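Local coordinates for protein glial cell-derived neurotrophic factor (Rattus norvegicus, PDB 1AGQ) that acts as a secreted neurotrophic growth factor of the cystine-knot superfamily, probably signalling to neurons by binding cell-surface receptors, at residues B[65-70]-B[126-131]. Sequence-based numbering, arbitrary orientation.
Sequences IFRYCS and KHSAKR
His127 meets Phe66 through its backbone: His127 O lies at the edge of the phenyl ring, near its plane, 3.1 Å from Phe66 CE1. That carbonyl is buried without a hydrogen-bond partner, and Leu87 of the second subunit packs on the same ring. At Ser128, with OG anti to the backbone N (chi1 -167°), the hydroxyl accepts a hydrogen bond from Arg67 N, 2.8 Å from Ser128 OG, while Asp109 OD2 hydrogen-bonds to the same hydroxyl. Ala129 is then gripped at both backbone ends by Arg67. Ala129 N donates to Arg67 O (2.9 Å), and Arg67 NE reaches Ala129 O at 3.1 Å, in the carbonyl plane but bent at hydrogen, 136°. A bend at chi3 brings NE to this carbonyl, the oxygen tilted 31° from the guanidinium plane, with NH2 salt-bridged to Asp109. A methionine in place of Arg67 would probably leave Ala129 O without this donor and Asp109 without its cationic mate. Ala129 CB also packs 3.6 Å from Cys69 SG. Next along, Lys130 O lies over one face of the Arg67 guanidinium. The disulfide from Cys69 to Cys132 ties strands 63-70 and 129-134 together in the cystine knot of the TGF-beta-like fold.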
loop_
_atom_site.group_PDB
_atom_site.type_symbol
_atom_site.label_atom_id
_atom_site.label_comp_id
_atom_site.label_asym_id
_atom_site.label_seq_id
_atom_site.Cartn_x
_atom_site.Cartn_y
_atom_site.Cartn_z
ATOM N N ILE B 65 9.457 10.658 -14.541
ATOM C CA ILE B 65 8.255 10.180 -13.896
ATOM C C ILE B 65 8.427 10.760 -12.476
ATOM O O ILE B 65 9.330 10.361 -11.746
ATOM C CB ILE B 65 8.225 8.651 -13.787
ATOM C CG1 ILE B 65 8.331 8.005 -15.173
ATOM C CG2 ILE B 65 6.939 8.238 -13.119
ATOM C CD1 ILE B 65 7.166 8.333 -16.079
ATOM N N PHE B 66 7.614 11.738 -12.107
ATOM C CA PHE B 66 7.733 12.308 -10.778
ATOM C C PHE B 66 6.755 11.517 -9.913
ATOM O O PHE B 66 5.630 11.260 -10.332
ATOM C CB PHE B 66 7.355 13.784 -10.804
ATOM C CG PHE B 66 7.116 14.375 -9.440
ATOM C CD1 PHE B 66 8.179 14.652 -8.595
ATOM C CD2 PHE B 66 5.820 14.631 -8.998
ATOM C CE1 PHE B 66 7.963 15.172 -7.328
ATOM C CE2 PHE B 66 5.599 15.151 -7.721
ATOM C CZ PHE B 66 6.675 15.418 -6.891
ATOM N N ARG B 67 7.191 11.100 -8.729
ATOM C CA ARG B 67 6.295 10.363 -7.845
ATOM C C ARG B 67 6.176 11.063 -6.504
ATOM O O ARG B 67 7.140 11.591 -5.980
ATOM C CB ARG B 67 6.786 8.931 -7.661
ATOM C CG ARG B 67 6.856 8.211 -8.996
ATOM C CD ARG B 67 6.994 6.721 -8.793
ATOM N NE ARG B 67 8.315 6.377 -8.282
ATOM C CZ ARG B 67 8.795 5.139 -8.273
ATOM N NH1 ARG B 67 8.047 4.151 -8.744
ATOM N NH2 ARG B 67 10.028 4.891 -7.835
ATOM N N TYR B 68 4.954 11.107 -5.990
ATOM C CA TYR B 68 4.717 11.765 -4.724
ATOM C C TYR B 68 3.863 10.872 -3.847
ATOM O O TYR B 68 3.181 9.979 -4.346
ATOM C CB TYR B 68 4.038 13.122 -4.947
ATOM C CG TYR B 68 2.664 13.056 -5.561
ATOM C CD1 TYR B 68 2.503 12.973 -6.937
ATOM C CD2 TYR B 68 1.513 13.128 -4.767
ATOM C CE1 TYR B 68 1.234 12.972 -7.525
ATOM C CE2 TYR B 68 0.227 13.126 -5.354
ATOM C CZ TYR B 68 0.099 13.049 -6.733
ATOM O OH TYR B 68 -1.157 13.007 -7.331
ATOM N N CYS B 69 3.925 11.136 -2.543
ATOM C CA CYS B 69 3.208 10.388 -1.515
ATOM C C CYS B 69 2.038 11.195 -0.968
ATOM O O CYS B 69 2.138 12.413 -0.738
ATOM C CB CYS B 69 4.177 10.067 -0.372
ATOM S SG CYS B 69 5.620 9.100 -0.871
ATOM N N SER B 70 0.916 10.520 -0.772
ATOM C CA SER B 70 -0.263 11.171 -0.233
ATOM C C SER B 70 -1.237 10.126 0.282
ATOM O O SER B 70 -1.244 8.990 -0.185
ATOM C CB SER B 70 -0.927 12.045 -1.299
ATOM O OG SER B 70 -1.499 11.268 -2.334
ATOM N N LYS B 126 16.867 13.904 -4.155
ATOM C CA LYS B 126 15.692 13.815 -3.283
ATOM C C LYS B 126 14.566 14.664 -3.883
ATOM O O LYS B 126 13.945 15.487 -3.200
ATOM C CB LYS B 126 16.054 14.326 -1.882
ATOM C CG LYS B 126 16.980 13.391 -1.103
ATOM C CD LYS B 126 17.565 14.083 0.131
ATOM N N HIS B 127 14.306 14.433 -5.164
ATOM C CA HIS B 127 13.307 15.169 -5.933
ATOM C C HIS B 127 12.042 14.378 -6.253
ATOM O O HIS B 127 11.032 14.942 -6.660
ATOM C CB HIS B 127 13.943 15.617 -7.251
ATOM C CG HIS B 127 14.315 14.477 -8.157
ATOM N ND1 HIS B 127 15.277 13.545 -7.833
ATOM C CD2 HIS B 127 13.837 14.118 -9.372
ATOM C CE1 HIS B 127 15.377 12.662 -8.809
ATOM N NE2 HIS B 127 14.511 12.986 -9.757
ATOM N N SER B 128 12.113 13.069 -6.067
ATOM C CA SER B 128 10.999 12.201 -6.377
ATOM C C SER B 128 10.933 11.046 -5.381
ATOM O O SER B 128 11.963 10.498 -4.977
ATOM C CB SER B 128 11.160 11.656 -7.796
ATOM O OG SER B 128 9.966 11.047 -8.247
ATOM N N ALA B 129 9.717 10.664 -5.010
ATOM C CA ALA B 129 9.551 9.570 -4.058
ATOM C C ALA B 129 9.767 8.197 -4.694
ATOM O O ALA B 129 9.398 7.960 -5.850
ATOM C CB ALA B 129 8.160 9.629 -3.435
ATOM N N LYS B 130 10.365 7.299 -3.918
ATOM C CA LYS B 130 10.586 5.929 -4.339
ATOM C C LYS B 130 9.668 5.038 -3.481
ATOM O O LYS B 130 9.095 4.060 -3.960
ATOM C CB LYS B 130 12.049 5.550 -4.097
ATOM C CG LYS B 130 12.404 4.135 -4.469
ATOM C CD LYS B 130 13.926 4.014 -4.533
ATOM C CE LYS B 130 14.369 2.576 -4.719
ATOM N NZ LYS B 130 15.827 2.423 -4.445
ATOM N N ARG B 131 9.543 5.398 -2.201
ATOM C CA ARG B 131 8.719 4.648 -1.238
ATOM C C ARG B 131 8.027 5.659 -0.346
ATOM O O ARG B 131 8.630 6.663 0.010
ATOM C CB ARG B 131 9.603 3.779 -0.345
ATOM C CG ARG B 131 9.900 2.387 -0.843
ATOM C CD ARG B 131 10.426 1.525 0.310
ATOM N NE ARG B 131 11.617 2.091 0.950
ATOM C CZ ARG B 131 11.754 2.271 2.264
ATOM N NH1 ARG B 131 10.775 1.931 3.092
ATOM N NH2 ARG B 131 12.872 2.795 2.755
#